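Local coordinates for VP5 (Halorubrum pleomorphic virus 6, PDB 6QGL), which is a viral envelope protein of a haloarchaeal pleomorphic virus and probably mediates fusion of the viral and host membranes, at residues A103-S106 / A107-S110; S251-V254 / T255-G259; E470-T473 / D474-I478. All blocks are in the same frame, centred on the assembly; numbering follows the deposited sequence.

Three local contacts follow one another along the chain; none spans intervening residues, and none encloses or crosses another. Contact 1 is a stretch of helix 97-140 flanked by helices 73-92 and 229-257. Contact 2 is the last turn of helix 229-257 and its exit, about 16 Å from contact 1 between centres; the two do not touch, though their helices pack together through Ile108. Contact 3 reverses the chain in the loop between strand 447-454 and helix 480-496; its centre is about 12 Å from that of contact 2, which it touches, and about 17 Å from that of contact 1. Late sequence is thus folded back onto helices of the N-terminal part.

Contact 1. Residues A103-S106 / A107-S110; sequences AANS and AIDS
Ala107, Ser106 and Asn105 carry this join between successive turns of helix 97-140, each mainly through its backbone. Ala107 N donates to Ala103 O at 3.3 Å and makes a second, weak bond of the same length to Ala104 O, which also takes Ile108 N at 3.2 Å. The methyl of Ala107 meets Glu82 of helix 73-92. Ser106 repeats the helical pattern, with Ser106 O taking Ser110 N at 3.2 Å, while its own hydroxyl turns back to the carbonyl of Ser102. The hydroxyl of Ser110 points the same way along the chain, giving a 2.8 Å bond from Ser110 OG to Ala107 O.

Asn105 O accepts Asp109 N at 2.8 Å. Its side chain starts out beside the backbone N (chi1 -67°), as does that of Ile108 (chi1 -53°), consistent with their lying side by side, the amide OD1 of Asn105 3.5 Å from the terminal methyl CD1 of Ile108. Ile108 reaches Ala83 of helix 73-92 and Val246 and Ile250 of helix 229-257.

Chemically, Ala104 and Ile108 face helix 229-257, and the hydroxyls of Ser106 and Ser110 bond to carbonyls of the preceding turn. Asp109 directs its carboxylate OD1 to Arg247 of helix 229-257, a salt bridge that probably adds an electrostatic tie to the largely aliphatic packing around Ile108.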
ATOM      1  N   ALA A 103      24.606  -7.315 -21.100  1.00 65.30           N
ATOM      2  CA  ALA A 103      24.714  -7.425 -19.643  1.00 64.73           C
ATOM      3  C   ALA A 103      23.764  -6.461 -18.938  1.00 66.22           C
ATOM      4  O   ALA A 103      23.122  -6.854 -17.963  1.00 65.78           O
ATOM      5  CB  ALA A 103      26.140  -7.174 -19.198  1.00 66.52           C
ATOM      6  N   ALA A 104      23.651  -5.220 -19.450  1.00 61.10           N
ATOM      7  CA  ALA A 104      22.774  -4.182 -18.907  1.00 59.19           C
ATOM      8  C   ALA A 104      21.305  -4.551 -19.066  1.00 60.98           C
ATOM      9  O   ALA A 104      20.549  -4.431 -18.104  1.00 59.95           O
ATOM     10  CB  ALA A 104      23.055  -2.854 -19.582  1.00 59.42           C
ATOM     11  N   ASN A 105      20.905  -5.019 -20.267  1.00 56.83           N
ATOM     12  CA  ASN A 105      19.523  -5.406 -20.540  1.00 55.62           C
ATOM     13  C   ASN A 105      19.128  -6.703 -19.859  1.00 59.72           C
ATOM     14  O   ASN A 105      17.948  -6.865 -19.552  1.00 58.78           O
ATOM     15  CB  ASN A 105      19.222  -5.437 -22.033  1.00 56.16           C
ATOM     16  CG  ASN A 105      19.256  -4.083 -22.693  1.00 72.94           C
ATOM     17  OD1 ASN A 105      18.599  -3.123 -22.263  1.00 67.24           O
ATOM     18  ND2 ASN A 105      20.009  -3.992 -23.772  1.00 63.26           N
ATOM     19  N   SER A 106      20.101  -7.606 -19.579  1.00 57.54           N
ATOM     20  CA  SER A 106      19.827  -8.849 -18.848  1.00 58.16           C
ATOM     21  C   SER A 106      19.477  -8.506 -17.401  1.00 62.07           C
ATOM     22  O   SER A 106      18.640  -9.178 -16.802  1.00 61.76           O
ATOM     23  CB  SER A 106      21.013  -9.802 -18.897  1.00 63.30           C
ATOM     24  OG  SER A 106      21.196 -10.315 -20.206  1.00 71.46           O
ATOM     25  N   ALA A 107      20.092  -7.434 -16.856  1.00 58.81           N
ATOM     26  CA  ALA A 107      19.814  -6.935 -15.511  1.00 58.53           C
ATOM     27  C   ALA A 107      18.403  -6.341 -15.472  1.00 61.16           C
ATOM     28  O   ALA A 107      17.649  -6.660 -14.550  1.00 61.09           O
ATOM     29  CB  ALA A 107      20.844  -5.895 -15.110  1.00 59.56           C
ATOM     30  N   ILE A 108      18.027  -5.536 -16.498  1.00 56.50           N
ATOM     31  CA  ILE A 108      16.689  -4.945 -16.628  1.00 54.98           C
ATOM     32  C   ILE A 108      15.650  -6.067 -16.774  1.00 59.17           C
ATOM     33  O   ILE A 108      14.634  -6.024 -16.089  1.00 58.86           O
ATOM     34  CB  ILE A 108      16.573  -3.883 -17.779  1.00 57.22           C
ATOM     35  CG1 ILE A 108      17.657  -2.791 -17.661  1.00 57.69           C
ATOM     36  CG2 ILE A 108      15.170  -3.229 -17.795  1.00 56.66           C
ATOM     37  CD1 ILE A 108      18.006  -2.108 -18.979  1.00 63.80           C
ATOM     38  N   ASP A 109      15.926  -7.079 -17.625  1.00 55.89           N
ATOM     39  CA  ASP A 109      15.018  -8.211 -17.854  1.00 55.64           C
ATOM     40  C   ASP A 109      14.646  -8.932 -16.570  1.00 59.18           C
ATOM     41  O   ASP A 109      13.463  -9.143 -16.333  1.00 58.37           O
ATOM     42  CB  ASP A 109      15.595  -9.202 -18.885  1.00 58.62           C
ATOM     43  CG  ASP A 109      15.650  -8.702 -20.314  1.00 67.27           C
ATOM     44  OD1 ASP A 109      15.015  -7.701 -20.611  1.00 67.24           O
ATOM     45  OD2 ASP A 109      16.320  -9.332 -21.133  1.00 72.78           O
ATOM     46  N   SER A 110      15.641  -9.268 -15.729  1.00 56.20           N
ATOM     47  CA  SER A 110      15.413  -9.940 -14.452  1.00 56.44           C
ATOM     48  C   SER A 110      14.666  -9.036 -13.472  1.00 58.74           C
ATOM     49  O   SER A 110      13.805  -9.527 -12.746  1.00 58.66           O
ATOM     50  CB  SER A 110      16.727 -10.404 -13.840  1.00 61.97           C
ATOM     51  OG  SER A 110      17.547  -9.292 -13.535  1.00 73.77           O
TER

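Contact 2. Residues S251-V254 / T255-G259; sequences STWV and TNVYG
A local contact between successive turns, Trp253 against Val257 and Ser251 against Thr255, forms the C-terminal end of helix 229-257. Its apolar side is a CH-pi pair in which the methyl CG2 of Val257 stands over the five-membered ring of Trp253, 4.0 Å from the centroid and 12° off the normal. The indole reaches this place because CG of Trp253 is trans to the backbone N (chi1 -167°), while CG2 of Val257 lies beside its own N and is thereby delivered to the ring face.

The polar side shows how a threonine can double a helical bond. Ser251 O receives Thr255 N at 3.0 Å and also the hydroxyl Thr255 OG1 at 2.7 Å, and the two donors come from opposite faces of the carbonyl plane. One residue later Thr252 O holds Asn256 N at 3.1 Å, and the amide nitrogen Asn256 ND2 adds a weak second bond of 2.8 Å as the side chain folds back alongside Thr252. Two carbonyls of this turn therefore each take a side-chain donor as well as a backbone amide. The last backbone link joins Tyr258 N to Val254 O at 2.8 Å, and Tyr258 is where helical backbone angles are abandoned; Gly259 follows with a positive phi.

Around this end, Val254 packs on Val100 and Leu101 of helix 97-140, whereas Trp253 and Val257 lean on Ile88 and Leu91 of helix 73-92. Lys84 of that helix makes a cation-pi contact with the indole, and Trp253 NE1 donates a hydrogen bond to Asn476 O in the loop before helix 480-496, where Ile478 packs against both Trp253 and Val257.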
ATOM      1  N   SER A 251      20.498   2.572 -23.573  1.00 62.91           N
ATOM      2  CA  SER A 251      20.991   2.490 -24.940  1.00 62.90           C
ATOM      3  C   SER A 251      21.735   3.786 -25.292  1.00 66.86           C
ATOM      4  O   SER A 251      22.850   3.723 -25.809  1.00 67.10           O
ATOM      5  CB  SER A 251      19.848   2.237 -25.915  1.00 65.95           C
ATOM      6  OG  SER A 251      20.373   1.933 -27.196  1.00 75.20           O
ATOM      7  N   THR A 252      21.131   4.954 -24.951  1.00 62.63           N
ATOM      8  CA  THR A 252      21.698   6.290 -25.168  1.00 62.67           C
ATOM      9  C   THR A 252      22.981   6.422 -24.341  1.00 66.52           C
ATOM     10  O   THR A 252      23.993   6.895 -24.860  1.00 67.05           O
ATOM     11  CB  THR A 252      20.660   7.378 -24.833  1.00 70.59           C
ATOM     12  OG1 THR A 252      19.431   7.101 -25.508  1.00 71.86           O
ATOM     13  CG2 THR A 252      21.136   8.775 -25.202  1.00 68.90           C
ATOM     14  N   TRP A 253      22.938   5.932 -23.078  1.00 62.11           N
ATOM     15  CA  TRP A 253      24.042   5.936 -22.117  1.00 62.27           C
ATOM     16  C   TRP A 253      25.257   5.214 -22.660  1.00 67.86           C
ATOM     17  O   TRP A 253      26.311   5.830 -22.757  1.00 68.40           O
ATOM     18  CB  TRP A 253      23.605   5.328 -20.773  1.00 60.39           C
ATOM     19  CG  TRP A 253      24.565   5.565 -19.643  1.00 61.72           C
ATOM     20  CD1 TRP A 253      24.687   6.697 -18.893  1.00 65.04           C
ATOM     21  CD2 TRP A 253      25.500   4.623 -19.105  1.00 61.96           C
ATOM     22  NE1 TRP A 253      25.660   6.529 -17.937  1.00 65.17           N
ATOM     23  CE2 TRP A 253      26.174   5.262 -18.041  1.00 66.53           C
ATOM     24  CE3 TRP A 253      25.848   3.299 -19.429  1.00 63.28           C
ATOM     25  CZ2 TRP A 253      27.170   4.623 -17.294  1.00 66.66           C
ATOM     26  CZ3 TRP A 253      26.829   2.664 -18.684  1.00 65.59           C
ATOM     27  CH2 TRP A 253      27.480   3.325 -17.631  1.00 67.01           C
ATOM     28  N   VAL A 254      25.098   3.938 -23.061  1.00 64.99           N
ATOM     29  CA  VAL A 254      26.155   3.089 -23.625  1.00 65.86           C
ATOM     30  C   VAL A 254      26.708   3.686 -24.929  1.00 70.74           C
ATOM     31  O   VAL A 254      27.925   3.741 -25.086  1.00 71.04           O
ATOM     32  CB  VAL A 254      25.713   1.608 -23.765  1.00 69.86           C
ATOM     33  CG1 VAL A 254      26.750   0.772 -24.522  1.00 70.73           C
ATOM     34  CG2 VAL A 254      25.444   0.991 -22.395  1.00 69.53           C
ATOM     35  N   THR A 255      25.828   4.183 -25.825  1.00 67.86           N
ATOM     36  CA  THR A 255      26.230   4.798 -27.099  1.00 68.87           C
ATOM     37  C   THR A 255      27.191   5.985 -26.891  1.00 75.19           C
ATOM     38  O   THR A 255      28.164   6.119 -27.632  1.00 76.02           O
ATOM     39  CB  THR A 255      24.995   5.176 -27.941  1.00 75.31           C
ATOM     40  OG1 THR A 255      24.173   4.018 -28.132  1.00 73.29           O
ATOM     41  CG2 THR A 255      25.362   5.748 -29.297  1.00 74.59           C
ATOM     42  N   ASN A 256      26.926   6.817 -25.872  1.00 72.44           N
ATOM     43  CA  ASN A 256      27.724   8.000 -25.542  1.00 73.35           C
ATOM     44  C   ASN A 256      28.935   7.714 -24.632  1.00 79.24           C
ATOM     45  O   ASN A 256      29.862   8.521 -24.599  1.00 79.86           O
ATOM     46  CB  ASN A 256      26.833   9.072 -24.909  1.00 73.77           C
ATOM     47  CG  ASN A 256      25.848   9.704 -25.862  1.00 99.60           C
ATOM     48  OD1 ASN A 256      26.219  10.354 -26.844  1.00 96.30           O
ATOM     49  ND2 ASN A 256      24.563   9.548 -25.581  1.00 91.62           N
ATOM     50  N   VAL A 257      28.916   6.573 -23.898  1.00 76.47           N
ATOM     51  CA  VAL A 257      29.938   6.141 -22.923  1.00 77.35           C
ATOM     52  C   VAL A 257      30.965   5.161 -23.521  1.00 83.06           C
ATOM     53  O   VAL A 257      32.102   5.110 -23.047  1.00 83.47           O
ATOM     54  CB  VAL A 257      29.242   5.578 -21.640  1.00 80.82           C
ATOM     55  CG1 VAL A 257      30.159   4.702 -20.788  1.00 81.38           C
ATOM     56  CG2 VAL A 257      28.658   6.703 -20.803  1.00 80.49           C
ATOM     57  N   TYR A 258      30.567   4.382 -24.539  1.00 80.65           N
ATOM     58  CA  TYR A 258      31.441   3.395 -25.171  1.00 82.00           C
ATOM     59  C   TYR A 258      32.631   4.059 -25.858  1.00 90.47           C
ATOM     60  O   TYR A 258      32.450   4.922 -26.721  1.00 89.86           O
ATOM     61  CB  TYR A 258      30.667   2.482 -26.143  1.00 82.12           C
ATOM     62  CG  TYR A 258      31.444   1.248 -26.552  1.00 83.71           C
ATOM     63  CD1 TYR A 258      32.307   1.272 -27.644  1.00 86.29           C
ATOM     64  CD2 TYR A 258      31.335   0.062 -25.834  1.00 84.36           C
ATOM     65  CE1 TYR A 258      33.052   0.150 -28.002  1.00 87.71           C
ATOM     66  CE2 TYR A 258      32.071  -1.069 -26.188  1.00 86.41           C
ATOM     67  CZ  TYR A 258      32.924  -1.022 -27.278  1.00 93.54           C
ATOM     68  OH  TYR A 258      33.637  -2.138 -27.638  1.00 94.68           O
ATOM     69  N   GLY A 259      33.828   3.675 -25.426  1.00 91.09           N
ATOM     70  CA  GLY A 259      35.084   4.173 -25.973  1.00 93.47           C
ATOM     71  C   GLY A 259      35.771   5.305 -25.232  1.00101.42           C
ATOM     72  O   GLY A 259      37.002   5.299 -25.122  1.00102.36           O
TER

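Contact 3. Residues E470-T473 / D474-I478; sequences EPQT and DSNYI
The phenol ring of Tyr477 lies between two side chains of the extended loop segment 470-473: Gln472 OE1 sits 3.2 Å above the Tyr477 ring plane on one face, displaced toward the rim, and the carboxylate oxygen Glu470 OE2 lies over the CE1-CZ side of the opposite face, its group within 16° of parallel to the ring. At the edge, in the plane, come Glu470 O and Asn476 OD1, with Pro471 O also near it. Where the chain turns back, Thr473 OG1 makes a weak ST turn, accepting Ser475 N at 3.4 Å and, also weakly, the next amide Asn476 N at 3.2 Å. With chi1 at 68°, OG1 of Thr473 is tucked between its own backbone N and carbonyl carbon, facing the amides that follow.

The amide of Asn476 spans the mouth of this turn, and both its ends meet the backbone of residues 471-473. Its OD1 takes the backbone Thr473 N at 2.6 Å with the straighter N-H geometry, while its ND2 makes only a weak bond of 2.7 Å to Pro471 O. Gln472 crosses this group at about a right angle, and its own NE2 goes to Thr81 of helix 73-92.

The loop thereby lies between helix 73-92, contacted by Gln472 and Asp474, and helix 480-496, where Trp483 meets the Tyr477 ring edge-to-face. Lys84 NZ of helix 73-92 bonds to both Thr473 O and Asn476 O, bracing the two arms of the turn. Past the ring, the phenol hydroxyl ties the two ends of the loop segment together, Tyr477 OH donating to Glu470 O over 2.7 Å, in the carbonyl plane and on a lone pair.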
ATOM      1  N   GLU A 470      21.563  11.467  -5.895  1.00 81.59           N
ATOM      2  CA  GLU A 470      21.468  11.983  -7.264  1.00 80.37           C
ATOM      3  C   GLU A 470      20.593  11.071  -8.154  1.00 80.51           C
ATOM      4  O   GLU A 470      20.949   9.903  -8.342  1.00 79.65           O
ATOM      5  CB  GLU A 470      22.882  12.142  -7.861  1.00 82.50           C
ATOM      6  CG  GLU A 470      22.933  12.753  -9.255  1.00 93.20           C
ATOM      7  CD  GLU A 470      24.194  12.494 -10.064  1.00112.27           C
ATOM      8  OE1 GLU A 470      24.193  12.830 -11.270  1.00106.56           O
ATOM      9  OE2 GLU A 470      25.178  11.957  -9.505  1.00103.63           O
ATOM     10  N   PRO A 471      19.446  11.573  -8.692  1.00 74.70           N
ATOM     11  CA  PRO A 471      18.608  10.724  -9.564  1.00 72.53           C
ATOM     12  C   PRO A 471      19.357  10.309 -10.821  1.00 73.89           C
ATOM     13  O   PRO A 471      20.081  11.120 -11.393  1.00 73.84           O
ATOM     14  CB  PRO A 471      17.410  11.621  -9.912  1.00 74.60           C
ATOM     15  CG  PRO A 471      17.443  12.733  -8.937  1.00 80.44           C
ATOM     16  CD  PRO A 471      18.880  12.931  -8.570  1.00 76.90           C
ATOM     17  N   GLN A 472      19.195   9.046 -11.226  1.00 68.22           N
ATOM     18  CA  GLN A 472      19.845   8.481 -12.398  1.00 66.81           C
ATOM     19  C   GLN A 472      19.168   8.889 -13.697  1.00 70.33           C
ATOM     20  O   GLN A 472      17.946   8.817 -13.817  1.00 69.92           O
ATOM     21  CB  GLN A 472      19.923   6.964 -12.284  1.00 67.26           C
ATOM     22  CG  GLN A 472      21.313   6.435 -12.585  1.00 76.97           C
ATOM     23  CD  GLN A 472      21.825   5.442 -11.574  1.00 90.84           C
ATOM     24  OE1 GLN A 472      23.010   5.107 -11.554  1.00 82.73           O
ATOM     25  NE2 GLN A 472      20.956   4.942 -10.714  1.00 85.86           N
ATOM     26  N   THR A 473      19.977   9.323 -14.665  1.00 67.04           N
ATOM     27  CA  THR A 473      19.591   9.758 -16.006  1.00 66.96           C
ATOM     28  C   THR A 473      20.339   8.924 -17.054  1.00 70.26           C
ATOM     29  O   THR A 473      21.212   8.122 -16.716  1.00 69.20           O
ATOM     30  CB  THR A 473      19.857  11.271 -16.202  1.00 76.18           C
ATOM     31  OG1 THR A 473      21.261  11.529 -16.213  1.00 77.07           O
ATOM     32  CG2 THR A 473      19.157  12.143 -15.167  1.00 75.88           C
ATOM     33  N   ASP A 474      20.015   9.137 -18.331  1.00 67.36           N
ATOM     34  CA  ASP A 474      20.662   8.433 -19.435  1.00 66.91           C
ATOM     35  C   ASP A 474      22.104   8.919 -19.681  1.00 71.07           C
ATOM     36  O   ASP A 474      22.783   8.364 -20.536  1.00 70.57           O
ATOM     37  CB  ASP A 474      19.819   8.580 -20.714  1.00 69.11           C
ATOM     38  CG  ASP A 474      19.653   9.993 -21.250  1.00 81.41           C
ATOM     39  OD1 ASP A 474      20.137  10.947 -20.592  1.00 82.91           O
ATOM     40  OD2 ASP A 474      19.038  10.148 -22.325  1.00 87.63           O
ATOM     41  N   SER A 475      22.558   9.966 -18.970  1.00 68.15           N
ATOM     42  CA  SER A 475      23.891  10.525 -19.185  1.00 68.10           C
ATOM     43  C   SER A 475      24.766  10.664 -17.929  1.00 72.48           C
ATOM     44  O   SER A 475      25.926  11.068 -18.052  1.00 72.71           O
ATOM     45  CB  SER A 475      23.778  11.873 -19.896  1.00 72.20           C
ATOM     46  OG  SER A 475      23.080  12.816 -19.098  1.00 81.62           O
ATOM     47  N   ASN A 476      24.232  10.335 -16.737  1.00 68.97           N
ATOM     48  CA  ASN A 476      24.962  10.470 -15.468  1.00 69.60           C
ATOM     49  C   ASN A 476      25.592   9.157 -14.956  1.00 73.36           C
ATOM     50  O   ASN A 476      25.386   8.103 -15.561  1.00 71.94           O
ATOM     51  CB  ASN A 476      24.065  11.105 -14.400  1.00 70.60           C
ATOM     52  CG  ASN A 476      22.835  10.309 -14.086  1.00 90.78           C
ATOM     53  OD1 ASN A 476      22.609   9.218 -14.613  1.00 84.81           O
ATOM     54  ND2 ASN A 476      22.012  10.860 -13.233  1.00 82.80           N
ATOM     55  N   TYR A 477      26.339   9.239 -13.825  1.00 71.48           N
ATOM     56  CA  TYR A 477      27.066   8.144 -13.165  1.00 71.94           C
ATOM     57  C   TYR A 477      28.192   7.640 -14.078  1.00 77.45           C
ATOM     58  O   TYR A 477      28.254   6.460 -14.435  1.00 76.60           O
ATOM     59  CB  TYR A 477      26.122   7.035 -12.638  1.00 72.00           C
ATOM     60  CG  TYR A 477      25.367   7.429 -11.385  1.00 73.65           C
ATOM     61  CD1 TYR A 477      24.209   8.200 -11.457  1.00 75.15           C
ATOM     62  CD2 TYR A 477      25.813   7.037 -10.126  1.00 75.25           C
ATOM     63  CE1 TYR A 477      23.509   8.565 -10.307  1.00 76.28           C
ATOM     64  CE2 TYR A 477      25.128   7.405  -8.967  1.00 76.48           C
ATOM     65  CZ  TYR A 477      23.973   8.166  -9.063  1.00 82.94           C
ATOM     66  OH  TYR A 477      23.285   8.530  -7.930  1.00 83.03           O
ATOM     67  N   ILE A 478      29.058   8.597 -14.477  1.00 75.74           N
ATOM     68  CA  ILE A 478      30.227   8.468 -15.358  1.00 76.14           C
ATOM     69  C   ILE A 478      31.492   8.492 -14.493  1.00 82.93           C
ATOM     70  O   ILE A 478      32.508   7.898 -14.860  1.00 83.15           O
ATOM     71  CB  ILE A 478      30.245   9.660 -16.381  1.00 79.25           C
ATOM     72  CG1 ILE A 478      28.904   9.832 -17.144  1.00 78.34           C
ATOM     73  CG2 ILE A 478      31.430   9.608 -17.360  1.00 80.68           C
ATOM     74  CD1 ILE A 478      28.392   8.654 -17.953  1.00 84.07           C
TER